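Local coordinates for SeviL (Septifer virgatus, PDB 6LF2), which binds the saccharide of asialo-GM1 as a mussel R-type lectin with a beta-trefoil fold, at residues K49-G54 against D76-T81; K63-N68 against A105-N110; E70-S75 against L114-H119. All coordinates share one frame; numbering follows the deposited sequence.

Contact 1: residues K49-G54 against D76-T81; sequences KSDTPG and DIEQDT
Ser50, at the end of strand 45-50, and Glu78, in the loop after strand 72-75, bring their backbones no nearer than 9.2 Å between CA atoms, which leaves side chains to span the gap. Glu78 does most of the reaching: CG stands anti to the backbone N (chi1 -175°) and the chain stays extended beyond it, carrying the carboxylate across to the other segment. Its OE2 stops 4.0 Å from CB of Ser50, a loose approach and not a bond. Serine suits the site because its hydroxyl serves its own loop: Ser50 OG accepts from Thr52 N at 3.0 Å, an ST turn that bends the chain off the strand, and also bonds to Tyr55 O. Lys49 NZ adds to this bend with a 2.7 Å bond to Ser50 O. Asp51 OD1 comes within 4.3 Å of Glu78 OE2, while Asp51 OD2 accepts from the backbone N of Ser5. Glu78 OE1 is weakly bonded to Ser6 OG. Two carboxylates so near each other, one of them on a buried residue, would tend to repel if both were charged, and this may raise the pKa of Glu78; the segments meet lightly, without a hydrogen bond between them.

Contact 2: residues K63-N68 against A105-N110; sequences KFLQYN and AYLDYN
Leu65 extends its CD2 methyl to the CD2 of Leu107, 4.0 Å away, and the two side chains meet tip to tip across the protein interior. They are conformational twins: in both, CG lies anti to the backbone N (chi1 -168° in Leu65, -171° in Leu107), and this shared torsion turns the two branched ends toward one another. Leucine fits because it is long and wholly apolar. Further along, Tyr67 lies against Ala105. The CB of Ala105 approaches the ring obliquely, 3.8 Å from Tyr67 CE2 and 4.1 Å from Tyr67 CD2, and the smallness of alanine leaves space for a bulky ring at a place where the CA atoms of the two residues are 8.3 Å apart. The ring of His103 also meets Tyr67, its plane turned steeply to the phenol.

The likeness of the leucines is consistent with the pseudo-threefold symmetry of the beta-trefoil. Strands 63-67 and 106-110 are each the first strand of a hairpin, and each gives the carbonyl of its buried leucine to a tryptophan indole: Trp84 NE1 bonds to Leu65 O, and Trp126 NE1 to Leu107 O. These tryptophans probably correspond to the tryptophan of the QxW motif of R-type lectins. Around the pair, Val72 packs on Leu65 and also touches Leu107, while Leu98 of strand 96-100 packs on Leu107, and the two methyls therefore meet in an apolar setting. Ala116 of strand 113-117 touches both Tyr67 and Ala105, adding a second small side chain beside the ring.

Contact 3: residues E70-S75 against L114-H119; sequences EQVIMS and LVANKH
Two beta-hairpins of the trefoil meet here through their second strands, 72-75 and 113-117, with Val72 as the residue that fills the crossing. The segment axes come within 7.0 Å at an angle of 113°, too steep for ladder pairing, and no direct hydrogen bond joins them. Val72 instead spreads its branches over the partner's backbone. Its CG1, anti to the backbone N (chi1 -179°), faces Leu114 CB at 4.1 Å, whereas CG2, set beside the backbone N, lies 3.6 Å from the carbonyl carbon of Val115 and 4.3 Å from Ala116 CB. A beta-branched residue suits this position, since two methyls diverging close to the main chain can cover three successive residues at once. Ala116, with its single methyl, lets CG2 come close.

In the beta-trefoil, three such hairpins close one end of the barrel. The third is represented by strand 31-35, whose Leu32 touches both Val72 and Leu114, and whose Ile34 also packs on Leu114; leucine, longer than valine, can serve both neighbours. Strand 113-117 meanwhile remains tied to its own hairpin by backbone bonding of Val115 to Asp108. The polar side of the crossing is bridged by one water, which accepts from Val72 N at 2.9 Å and donates to Leu114 O at 2.7 Å, so the two backbones are linked through the water, with no direct bond.

How the contacts relate
Contacts 2 and 3 are two layers of a single hairpin-to-hairpin junction, their centres 3 Å apart; contact 2 uses the first strands and contact 3 the second. Backbone bonds stitch the layers together, Phe64 O to Ser75 N and Tyr106 N to Asn117 O, each 2.7 Å. Contact 1 lies farther out, its centre 14 Å from that of contact 2, and is tied to it by the salt bridge of Asp76 OD1 with Lys63 NZ (2.6 Å). The glycan pocket, which includes Phe24, Asn26 and Phe35, is built on hairpin 22-35 and the residues that follow it, Tyr40 to Gln43. Contact 3 approaches it most closely, with the Leu114 side chain about 10 Å from a bound galactose.

Contact 1: residues K49-G54 against D76-T81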
ATOM      1  N   LYS B  49     -18.640  -1.062   6.276  1.00 13.41           N
ATOM      2  CA  LYS B  49     -19.870  -0.905   5.503  1.00 11.96           C
ATOM      3  C   LYS B  49     -20.882  -0.145   6.351  1.00 13.59           C
ATOM      4  O   LYS B  49     -21.253  -0.607   7.432  1.00 12.96           O
ATOM      5  CB  LYS B  49     -20.415  -2.276   5.101  1.00 16.34           C
ATOM      6  CG  LYS B  49     -21.813  -2.285   4.477  1.00 14.90           C
ATOM      7  CD  LYS B  49     -21.757  -2.122   2.973  1.00 16.26           C
ATOM      8  CE  LYS B  49     -21.959  -0.675   2.554  1.00 21.34           C
ATOM      9  NZ  LYS B  49     -23.248  -0.095   3.076  1.00 19.42           N
ATOM     10  N   SER B  50     -21.309   1.026   5.883  1.00 12.19           N
ATOM     11  CA  SER B  50     -22.287   1.777   6.663  1.00 13.62           C
ATOM     12  C   SER B  50     -23.688   1.181   6.521  1.00 16.42           C
ATOM     13  O   SER B  50     -23.958   0.312   5.684  1.00 14.77           O
ATOM     14  CB  SER B  50     -22.320   3.236   6.233  1.00 14.19           C
ATOM     15  OG  SER B  50     -23.129   3.405   5.074  1.00 14.90           O
ATOM     16  N   ASP B  51     -24.601   1.687   7.345  1.00 14.65           N
ATOM     17  CA  ASP B  51     -25.991   1.259   7.246  1.00 16.16           C
ATOM     18  C   ASP B  51     -26.721   1.898   6.070  1.00 13.56           C
ATOM     19  O   ASP B  51     -27.896   1.587   5.845  1.00 15.06           O
ATOM     20  CB  ASP B  51     -26.729   1.541   8.560  1.00 15.96           C
ATOM     21  CG  ASP B  51     -26.695   3.005   8.975  1.00 19.39           C
ATOM     22  OD1 ASP B  51     -26.240   3.869   8.199  1.00 19.81           O
ATOM     23  OD2 ASP B  51     -27.136   3.286  10.112  1.00 18.12           O
ATOM     24  N   THR B  52     -26.053   2.758   5.307  1.00 14.46           N
ATOM     25  CA  THR B  52     -26.649   3.399   4.142  1.00 15.74           C
ATOM     26  C   THR B  52     -26.106   2.745   2.885  1.00 18.61           C
ATOM     27  O   THR B  52     -24.878   2.729   2.694  1.00 15.94           O
ATOM     28  CB  THR B  52     -26.333   4.890   4.142  1.00 18.69           C
ATOM     29  OG1 THR B  52     -26.836   5.475   5.352  1.00 19.82           O
ATOM     30  CG2 THR B  52     -26.957   5.585   2.931  1.00 16.37           C
ATOM     31  N   PRO B  53     -26.959   2.193   2.021  1.00 17.81           N
ATOM     32  CA  PRO B  53     -26.467   1.432   0.863  1.00 17.93           C
ATOM     33  C   PRO B  53     -25.479   2.221   0.014  1.00 16.72           C
ATOM     34  O   PRO B  53     -25.679   3.404  -0.280  1.00 20.90           O
ATOM     35  CB  PRO B  53     -27.750   1.115   0.089  1.00 16.74           C
ATOM     36  CG  PRO B  53     -28.822   1.099   1.135  1.00 18.44           C
ATOM     37  CD  PRO B  53     -28.428   2.152   2.134  1.00 15.39           C
ATOM     38  N   GLY B  54     -24.390   1.557  -0.368  1.00 17.42           N
ATOM     39  CA  GLY B  54     -23.377   2.154  -1.207  1.00 15.52           C
ATOM     40  C   GLY B  54     -22.392   3.069  -0.513  1.00 19.71           C
ATOM     41  O   GLY B  54     -21.514   3.627  -1.186  1.00 22.85           O
ATOM     42  N   ASP B  76     -16.243  11.758  16.766  1.00 14.84           N
ATOM     43  CA  ASP B  76     -16.528  10.743  17.775  1.00 17.99           C
ATOM     44  C   ASP B  76     -17.770   9.925  17.442  1.00 14.84           C
ATOM     45  O   ASP B  76     -17.895   8.790  17.918  1.00 19.26           O
ATOM     46  CB  ASP B  76     -16.691  11.399  19.149  1.00 20.64           C
ATOM     47  CG  ASP B  76     -15.435  12.104  19.605  1.00 27.97           C
ATOM     48  OD1 ASP B  76     -14.336  11.570  19.342  1.00 32.04           O
ATOM     49  OD2 ASP B  76     -15.539  13.187  20.223  1.00 34.37           O
ATOM     50  N   ILE B  77     -18.674  10.460  16.622  1.00 17.04           N
ATOM     51  CA  ILE B  77     -19.967   9.845  16.340  1.00 17.83           C
ATOM     52  C   ILE B  77     -20.111   9.660  14.833  1.00 18.55           C
ATOM     53  O   ILE B  77     -19.695  10.521  14.054  1.00 18.01           O
ATOM     54  CB  ILE B  77     -21.125  10.703  16.898  1.00 19.94           C
ATOM     55  CG1 ILE B  77     -21.060  10.766  18.428  1.00 21.58           C
ATOM     56  CG2 ILE B  77     -22.488  10.174  16.438  1.00 27.30           C
ATOM     57  CD1 ILE B  77     -20.333  11.983  18.969  1.00 28.48           C
ATOM     58  N   GLU B  78     -20.696   8.534  14.425  1.00 14.28           N
ATOM     59  CA  GLU B  78     -20.989   8.315  13.014  1.00 14.43           C
ATOM     60  C   GLU B  78     -22.148   9.218  12.608  1.00 20.89           C
ATOM     61  O   GLU B  78     -23.289   9.003  13.027  1.00 26.54           O
ATOM     62  CB  GLU B  78     -21.315   6.845  12.763  1.00 18.72           C
ATOM     63  CG  GLU B  78     -21.523   6.499  11.295  1.00 22.15           C
ATOM     64  CD  GLU B  78     -22.005   5.068  11.092  1.00 21.71           C
ATOM     65  OE1 GLU B  78     -21.922   4.274  12.055  1.00 22.09           O
ATOM     66  OE2 GLU B  78     -22.477   4.747   9.976  1.00 23.87           O
ATOM     67  N   GLN B  79     -21.856  10.242  11.811  1.00 15.53           N
ATOM     68  CA  GLN B  79     -22.861  11.164  11.299  1.00 16.20           C
ATOM     69  C   GLN B  79     -22.965  10.999   9.792  1.00 14.39           C
ATOM     70  O   GLN B  79     -22.162  10.305   9.164  1.00 13.42           O
ATOM     71  CB  GLN B  79     -22.512  12.620  11.638  1.00 16.34           C
ATOM     72  CG  GLN B  79     -22.324  12.938  13.123  1.00 18.73           C
ATOM     73  CD  GLN B  79     -23.634  12.971  13.923  1.00 23.33           C
ATOM     74  OE1 GLN B  79     -24.732  12.845  13.368  1.00 24.26           O
ATOM     75  NE2 GLN B  79     -23.516  13.149  15.237  1.00 22.50           N
ATOM     76  N   ASP B  80     -23.947  11.679   9.197  1.00 16.28           N
ATOM     77  CA  ASP B  80     -24.085  11.576   7.750  1.00 14.31           C
ATOM     78  C   ASP B  80     -22.822  12.058   7.043  1.00 15.15           C
ATOM     79  O   ASP B  80     -22.472  11.535   5.980  1.00 13.54           O
ATOM     80  CB  ASP B  80     -25.335  12.328   7.274  1.00 13.33           C
ATOM     81  CG  ASP B  80     -25.344  13.803   7.659  1.00 16.15           C
ATOM     82  OD1 ASP B  80     -24.387  14.299   8.296  1.00 15.53           O
ATOM     83  OD2 ASP B  80     -26.344  14.474   7.311  1.00 16.67           O
ATOM     84  N   THR B  81     -22.092  12.997   7.649  1.00 12.79           N
ATOM     85  CA  THR B  81     -20.862  13.533   7.081  1.00 12.39           C
ATOM     86  C   THR B  81     -19.663  12.605   7.228  1.00 14.51           C
ATOM     87  O   THR B  81     -18.558  12.973   6.802  1.00 11.90           O
ATOM     88  CB  THR B  81     -20.529  14.865   7.740  1.00 11.40           C
ATOM     89  OG1 THR B  81     -20.677  14.724   9.157  1.00 16.74           O
ATOM     90  CG2 THR B  81     -21.459  15.961   7.228  1.00 11.98           C
TER

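Contact 2: residues K63-N68 against A105-N110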
ATOM      1  N   LYS B  63     -13.104   6.554  16.346  1.00 15.18           N
ATOM      2  CA  LYS B  63     -13.615   7.740  15.673  1.00 15.38           C
ATOM      3  C   LYS B  63     -13.770   7.464  14.180  1.00 14.51           C
ATOM      4  O   LYS B  63     -13.366   6.417  13.670  1.00 13.11           O
ATOM      5  CB  LYS B  63     -12.696   8.950  15.891  1.00 11.86           C
ATOM      6  CG  LYS B  63     -12.342   9.256  17.341  1.00 16.85           C
ATOM      7  CD  LYS B  63     -11.510  10.525  17.412  1.00 15.87           C
ATOM      8  CE  LYS B  63     -10.845  10.719  18.764  1.00 22.33           C
ATOM      9  NZ  LYS B  63     -11.818  11.010  19.854  1.00 31.10           N
ATOM     10  N   PHE B  64     -14.345   8.437  13.472  1.00 13.95           N
ATOM     11  CA  PHE B  64     -14.704   8.267  12.071  1.00 13.99           C
ATOM     12  C   PHE B  64     -14.203   9.441  11.250  1.00 11.57           C
ATOM     13  O   PHE B  64     -14.324  10.591  11.665  1.00 12.69           O
ATOM     14  CB  PHE B  64     -16.213   8.136  11.908  1.00 12.60           C
ATOM     15  CG  PHE B  64     -16.815   7.048  12.744  1.00 15.90           C
ATOM     16  CD1 PHE B  64     -16.963   5.766  12.238  1.00 19.29           C
ATOM     17  CD2 PHE B  64     -17.244   7.312  14.040  1.00 18.25           C
ATOM     18  CE1 PHE B  64     -17.521   4.758  13.014  1.00 21.90           C
ATOM     19  CE2 PHE B  64     -17.800   6.315  14.817  1.00 16.16           C
ATOM     20  CZ  PHE B  64     -17.937   5.036  14.307  1.00 19.08           C
ATOM     21  N   LEU B  65     -13.651   9.146  10.073  1.00 13.86           N
ATOM     22  CA  LEU B  65     -13.213  10.204   9.170  1.00 12.00           C
ATOM     23  C   LEU B  65     -14.402  11.002   8.637  1.00  9.72           C
ATOM     24  O   LEU B  65     -15.357  10.440   8.092  1.00 14.44           O
ATOM     25  CB  LEU B  65     -12.428   9.611   8.004  1.00 10.30           C
ATOM     26  CG  LEU B  65     -11.674  10.633   7.145  1.00 13.55           C
ATOM     27  CD1 LEU B  65     -10.553  11.254   7.913  1.00 12.49           C
ATOM     28  CD2 LEU B  65     -11.141   9.982   5.860  1.00 16.30           C
ATOM     29  N   GLN B  66     -14.321  12.316   8.762  1.00 11.19           N
ATOM     30  CA  GLN B  66     -15.445  13.202   8.514  1.00 13.25           C
ATOM     31  C   GLN B  66     -14.992  14.390   7.683  1.00 13.22           C
ATOM     32  O   GLN B  66     -13.870  14.872   7.831  1.00 12.47           O
ATOM     33  CB  GLN B  66     -16.038  13.703   9.839  1.00 11.60           C
ATOM     34  CG  GLN B  66     -17.233  14.637   9.708  1.00 15.87           C
ATOM     35  CD  GLN B  66     -17.669  15.186  11.054  1.00 21.40           C
ATOM     36  OE1 GLN B  66     -16.831  15.479  11.917  1.00 17.31           O
ATOM     37  NE2 GLN B  66     -18.980  15.316  11.250  1.00 27.22           N
ATOM     38  N   TYR B  67     -15.879  14.878   6.816  1.00 11.46           N
ATOM     39  CA  TYR B  67     -15.700  16.188   6.203  1.00 12.67           C
ATOM     40  C   TYR B  67     -16.900  17.047   6.563  1.00 13.30           C
ATOM     41  O   TYR B  67     -18.039  16.640   6.327  1.00 13.10           O
ATOM     42  CB  TYR B  67     -15.558  16.085   4.687  1.00 13.62           C
ATOM     43  CG  TYR B  67     -15.250  17.415   4.046  1.00 13.79           C
ATOM     44  CD1 TYR B  67     -14.170  18.161   4.470  1.00 14.24           C
ATOM     45  CD2 TYR B  67     -16.035  17.916   3.018  1.00 17.74           C
ATOM     46  CE1 TYR B  67     -13.869  19.372   3.899  1.00 15.67           C
ATOM     47  CE2 TYR B  67     -15.743  19.128   2.434  1.00 15.74           C
ATOM     48  CZ  TYR B  67     -14.661  19.849   2.878  1.00 15.87           C
ATOM     49  OH  TYR B  67     -14.361  21.056   2.300  1.00 26.05           O
ATOM     50  N   ASN B  68     -16.649  18.222   7.142  1.00 12.62           N
ATOM     51  CA  ASN B  68     -17.727  19.058   7.663  1.00 18.76           C
ATOM     52  C   ASN B  68     -18.026  20.261   6.777  1.00 20.47           C
ATOM     53  O   ASN B  68     -18.710  21.189   7.223  1.00 24.20           O
ATOM     54  CB  ASN B  68     -17.405  19.524   9.086  1.00 19.42           C
ATOM     55  CG  ASN B  68     -16.191  20.427   9.152  1.00 19.05           C
ATOM     56  OD1 ASN B  68     -15.709  20.928   8.138  1.00 19.38           O
ATOM     57  ND2 ASN B  68     -15.687  20.643  10.366  1.00 24.46           N
ATOM     58  N   ALA B 105     -17.479  16.168  -1.994  1.00 16.64           N
ATOM     59  CA  ALA B 105     -16.086  16.581  -2.087  1.00 13.35           C
ATOM     60  C   ALA B 105     -15.188  15.357  -1.936  1.00 13.87           C
ATOM     61  O   ALA B 105     -15.462  14.476  -1.115  1.00 12.34           O
ATOM     62  CB  ALA B 105     -15.744  17.630  -1.019  1.00 15.68           C
ATOM     63  N   TYR B 106     -14.122  15.308  -2.741  1.00 15.60           N
ATOM     64  CA  TYR B 106     -13.218  14.159  -2.784  1.00 11.90           C
ATOM     65  C   TYR B 106     -12.071  14.325  -1.791  1.00 12.81           C
ATOM     66  O   TYR B 106     -11.439  15.383  -1.733  1.00 13.37           O
ATOM     67  CB  TYR B 106     -12.633  13.992  -4.191  1.00 12.25           C
ATOM     68  CG  TYR B 106     -13.629  13.680  -5.280  1.00 12.82           C
ATOM     69  CD1 TYR B 106     -14.165  12.406  -5.415  1.00 14.32           C
ATOM     70  CD2 TYR B 106     -14.013  14.660  -6.191  1.00 19.91           C
ATOM     71  CE1 TYR B 106     -15.073  12.117  -6.415  1.00 16.35           C
ATOM     72  CE2 TYR B 106     -14.914  14.378  -7.195  1.00 16.34           C
ATOM     73  CZ  TYR B 106     -15.436  13.105  -7.306  1.00 19.48           C
ATOM     74  OH  TYR B 106     -16.340  12.814  -8.304  1.00 20.91           O
ATOM     75  N   LEU B 107     -11.771  13.257  -1.046  1.00 11.65           N
ATOM     76  CA  LEU B 107     -10.612  13.263  -0.159  1.00 10.06           C
ATOM     77  C   LEU B 107      -9.329  13.501  -0.947  1.00 11.49           C
ATOM     78  O   LEU B 107      -9.069  12.833  -1.946  1.00 10.97           O
ATOM     79  CB  LEU B 107     -10.521  11.936   0.597  1.00  9.99           C
ATOM     80  CG  LEU B 107      -9.469  11.908   1.709  1.00 12.48           C
ATOM     81  CD1 LEU B 107      -9.826  12.917   2.813  1.00 11.48           C
ATOM     82  CD2 LEU B 107      -9.343  10.513   2.276  1.00 10.76           C
ATOM     83  N   ASP B 108      -8.525  14.449  -0.477  1.00 12.39           N
ATOM     84  CA  ASP B 108      -7.347  14.933  -1.183  1.00 14.41           C
ATOM     85  C   ASP B 108      -6.301  15.253  -0.124  1.00 14.84           C
ATOM     86  O   ASP B 108      -6.518  15.023   1.073  1.00 13.32           O
ATOM     87  CB  ASP B 108      -7.720  16.152  -2.045  1.00 13.87           C
ATOM     88  CG  ASP B 108      -6.749  16.414  -3.186  1.00 17.81           C
ATOM     89  OD1 ASP B 108      -5.566  16.011  -3.124  1.00 19.99           O
ATOM     90  OD2 ASP B 108      -7.183  17.066  -4.160  1.00 27.39           O
ATOM     91  N   TYR B 109      -5.163  15.796  -0.549  1.00 11.27           N
ATOM     92  CA  TYR B 109      -4.176  16.240   0.419  1.00 14.37           C
ATOM     93  C   TYR B 109      -3.573  17.565  -0.027  1.00 13.10           C
ATOM     94  O   TYR B 109      -3.622  17.941  -1.203  1.00 16.04           O
ATOM     95  CB  TYR B 109      -3.078  15.178   0.661  1.00 10.96           C
ATOM     96  CG  TYR B 109      -2.164  14.914  -0.525  1.00 13.05           C
ATOM     97  CD1 TYR B 109      -1.013  15.672  -0.722  1.00 13.49           C
ATOM     98  CD2 TYR B 109      -2.443  13.902  -1.436  1.00 13.78           C
ATOM     99  CE1 TYR B 109      -0.180  15.445  -1.802  1.00 14.93           C
ATOM    100  CE2 TYR B 109      -1.614  13.669  -2.519  1.00 12.82           C
ATOM    101  CZ  TYR B 109      -0.483  14.442  -2.694  1.00 15.09           C
ATOM    102  OH  TYR B 109       0.355  14.217  -3.766  1.00 18.48           O
ATOM    103  N   ASN B 110      -3.037  18.290   0.950  1.00 12.68           N
ATOM    104  CA  ASN B 110      -2.262  19.504   0.705  1.00 12.50           C
ATOM    105  C   ASN B 110      -1.112  19.505   1.699  1.00 16.23           C
ATOM    106  O   ASN B 110      -1.336  19.664   2.902  1.00 16.36           O
ATOM    107  CB  ASN B 110      -3.122  20.754   0.869  1.00 18.49           C
ATOM    108  CG  ASN B 110      -2.369  22.017   0.517  1.00 24.13           C
ATOM    109  OD1 ASN B 110      -2.454  22.505  -0.609  1.00 38.04           O
ATOM    110  ND2 ASN B 110      -1.611  22.543   1.471  1.00 29.33           N
TER

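Contact 3: residues E70-S75 against L114-H119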
ATOM      1  N   GLU B  70     -15.669  22.320   5.815  1.00 20.12           N
ATOM      2  CA  GLU B  70     -14.519  23.202   6.005  1.00 19.99           C
ATOM      3  C   GLU B  70     -13.213  22.443   6.163  1.00 21.89           C
ATOM      4  O   GLU B  70     -12.203  22.829   5.564  1.00 25.41           O
ATOM      5  CB  GLU B  70     -14.722  24.102   7.235  1.00 29.48           C
ATOM      6  CG  GLU B  70     -16.015  24.914   7.240  1.00 40.16           C
ATOM      7  CD  GLU B  70     -15.905  26.225   6.477  1.00 48.69           C
ATOM      8  OE1 GLU B  70     -14.804  26.539   5.972  1.00 47.99           O
ATOM      9  OE2 GLU B  70     -16.925  26.948   6.391  1.00 52.44           O
ATOM     10  N   GLN B  71     -13.194  21.368   6.952  1.00 19.40           N
ATOM     11  CA  GLN B  71     -11.977  20.575   7.036  1.00 17.50           C
ATOM     12  C   GLN B  71     -12.297  19.102   7.241  1.00 13.98           C
ATOM     13  O   GLN B  71     -13.408  18.721   7.615  1.00 13.29           O
ATOM     14  CB  GLN B  71     -11.042  21.084   8.139  1.00 25.04           C
ATOM     15  CG  GLN B  71     -11.709  21.599   9.383  1.00 34.65           C
ATOM     16  CD  GLN B  71     -10.709  22.279  10.309  1.00 42.10           C
ATOM     17  OE1 GLN B  71      -9.588  22.600   9.901  1.00 44.27           O
ATOM     18  NE2 GLN B  71     -11.108  22.497  11.558  1.00 42.33           N
ATOM     19  N   VAL B  72     -11.303  18.271   6.930  1.00 14.52           N
ATOM     20  CA  VAL B  72     -11.357  16.851   7.236  1.00 11.40           C
ATOM     21  C   VAL B  72     -10.907  16.660   8.675  1.00 11.95           C
ATOM     22  O   VAL B  72      -9.841  17.149   9.066  1.00 13.92           O
ATOM     23  CB  VAL B  72     -10.469  16.057   6.266  1.00 11.85           C
ATOM     24  CG1 VAL B  72     -10.546  14.555   6.561  1.00 13.79           C
ATOM     25  CG2 VAL B  72     -10.876  16.356   4.839  1.00 13.09           C
ATOM     26  N   ILE B  73     -11.723  15.964   9.467  1.00 12.48           N
ATOM     27  CA  ILE B  73     -11.473  15.766  10.890  1.00 10.57           C
ATOM     28  C   ILE B  73     -11.954  14.371  11.263  1.00 13.21           C
ATOM     29  O   ILE B  73     -12.626  13.694  10.482  1.00 16.05           O
ATOM     30  CB  ILE B  73     -12.189  16.830  11.757  1.00 12.79           C
ATOM     31  CG1 ILE B  73     -13.685  16.800  11.470  1.00 16.28           C
ATOM     32  CG2 ILE B  73     -11.638  18.229  11.483  1.00 13.81           C
ATOM     33  CD1 ILE B  73     -14.481  17.737  12.359  1.00 21.15           C
ATOM     34  N   MET B  74     -11.614  13.945  12.481  1.00 12.62           N
ATOM     35  CA  MET B  74     -12.149  12.713  13.047  1.00 14.40           C
ATOM     36  C   MET B  74     -13.339  13.048  13.942  1.00 10.92           C
ATOM     37  O   MET B  74     -13.253  13.951  14.782  1.00 19.71           O
ATOM     38  CB  MET B  74     -11.074  11.959  13.835  1.00 12.26           C
ATOM     39  CG  MET B  74      -9.861  11.538  12.981  1.00 14.17           C
ATOM     40  SD  MET B  74     -10.275  10.323  11.717  1.00 15.15           S
ATOM     41  CE  MET B  74     -10.884   8.965  12.722  1.00 14.86           C
ATOM     42  N   SER B  75     -14.442  12.325  13.750  1.00 14.70           N
ATOM     43  CA  SER B  75     -15.672  12.504  14.513  1.00 13.84           C
ATOM     44  C   SER B  75     -15.824  11.394  15.546  1.00 14.80           C
ATOM     45  O   SER B  75     -15.597  10.219  15.242  1.00 12.52           O
ATOM     46  CB  SER B  75     -16.886  12.505  13.577  1.00 15.69           C
ATOM     47  OG  SER B  75     -18.108  12.555  14.308  1.00 12.73           O
ATOM     48  N   LEU B 114      -4.825  16.292   5.249  1.00 10.28           N
ATOM     49  CA  LEU B 114      -5.954  15.799   4.474  1.00  9.06           C
ATOM     50  C   LEU B 114      -6.958  16.926   4.261  1.00 13.78           C
ATOM     51  O   LEU B 114      -7.256  17.695   5.183  1.00 13.69           O
ATOM     52  CB  LEU B 114      -6.640  14.627   5.174  1.00 12.37           C
ATOM     53  CG  LEU B 114      -5.820  13.352   5.382  1.00 10.97           C
ATOM     54  CD1 LEU B 114      -6.693  12.276   6.018  1.00 11.81           C
ATOM     55  CD2 LEU B 114      -5.257  12.876   4.058  1.00 10.76           C
ATOM     56  N   VAL B 115      -7.452  17.042   3.029  1.00 12.51           N
ATOM     57  CA  VAL B 115      -8.430  18.047   2.642  1.00 11.73           C
ATOM     58  C   VAL B 115      -9.466  17.380   1.742  1.00 16.40           C
ATOM     59  O   VAL B 115      -9.400  16.179   1.468  1.00 15.01           O
ATOM     60  CB  VAL B 115      -7.779  19.254   1.931  1.00 12.86           C
ATOM     61  CG1 VAL B 115      -6.728  19.902   2.803  1.00 15.66           C
ATOM     62  CG2 VAL B 115      -7.178  18.829   0.598  1.00 13.32           C
ATOM     63  N   ALA B 116     -10.443  18.165   1.286  1.00 13.68           N
ATOM     64  CA  ALA B 116     -11.455  17.654   0.375  1.00 15.94           C
ATOM     65  C   ALA B 116     -11.697  18.682  -0.719  1.00 17.58           C
ATOM     66  O   ALA B 116     -11.692  19.886  -0.453  1.00 20.29           O
ATOM     67  CB  ALA B 116     -12.768  17.325   1.104  1.00 16.45           C
ATOM     68  N   ASN B 117     -11.897  18.204  -1.950  1.00 15.03           N
ATOM     69  CA  ASN B 117     -12.040  19.085  -3.102  1.00 16.20           C
ATOM     70  C   ASN B 117     -13.193  18.614  -3.978  1.00 15.40           C
ATOM     71  O   ASN B 117     -13.359  17.413  -4.216  1.00 15.15           O
ATOM     72  CB  ASN B 117     -10.741  19.136  -3.916  1.00 17.78           C
ATOM     73  CG  ASN B 117     -10.815  20.104  -5.083  1.00 27.23           C
ATOM     74  OD1 ASN B 117     -11.806  20.814  -5.265  1.00 35.28           O
ATOM     75  ND2 ASN B 117      -9.751  20.143  -5.879  1.00 33.44           N
ATOM     76  N   LYS B 118     -13.993  19.572  -4.460  1.00 18.87           N
ATOM     77  CA  LYS B 118     -15.113  19.230  -5.329  1.00 17.68           C
ATOM     78  C   LYS B 118     -14.668  18.923  -6.756  1.00 14.68           C
ATOM     79  O   LYS B 118     -15.275  18.071  -7.415  1.00 21.99           O
ATOM     80  CB  LYS B 118     -16.139  20.366  -5.341  1.00 22.46           C
ATOM     81  CG  LYS B 118     -16.756  20.660  -3.977  1.00 26.23           C
ATOM     82  CD  LYS B 118     -17.769  21.798  -4.075  1.00 24.76           C
ATOM     83  CE  LYS B 118     -19.166  21.327  -3.722  1.00 33.51           C
ATOM     84  NZ  LYS B 118     -19.288  21.020  -2.270  1.00 33.44           N
ATOM     85  N   HIS B 119     -13.632  19.595  -7.242  1.00 19.02           N
ATOM     86  CA  HIS B 119     -13.079  19.303  -8.557  1.00 22.78           C
ATOM     87  C   HIS B 119     -12.262  18.021  -8.495  1.00 22.69           C
ATOM     88  O   HIS B 119     -11.599  17.751  -7.494  1.00 21.36           O
ATOM     89  CB  HIS B 119     -12.186  20.447  -9.034  1.00 23.47           C
ATOM     90  CG  HIS B 119     -12.895  21.758  -9.179  1.00 36.70           C
ATOM     91  ND1 HIS B 119     -13.222  22.553  -8.101  1.00 39.31           N
ATOM     92  CD2 HIS B 119     -13.327  22.420 -10.278  1.00 35.98           C
ATOM     93  CE1 HIS B 119     -13.832  23.644  -8.530  1.00 38.38           C
ATOM     94  NE2 HIS B 119     -13.907  23.588  -9.847  1.00 42.90           N
TER
HETATM   95  O   HOH W   1      -8.924  19.629   6.074  1.00 16.22           O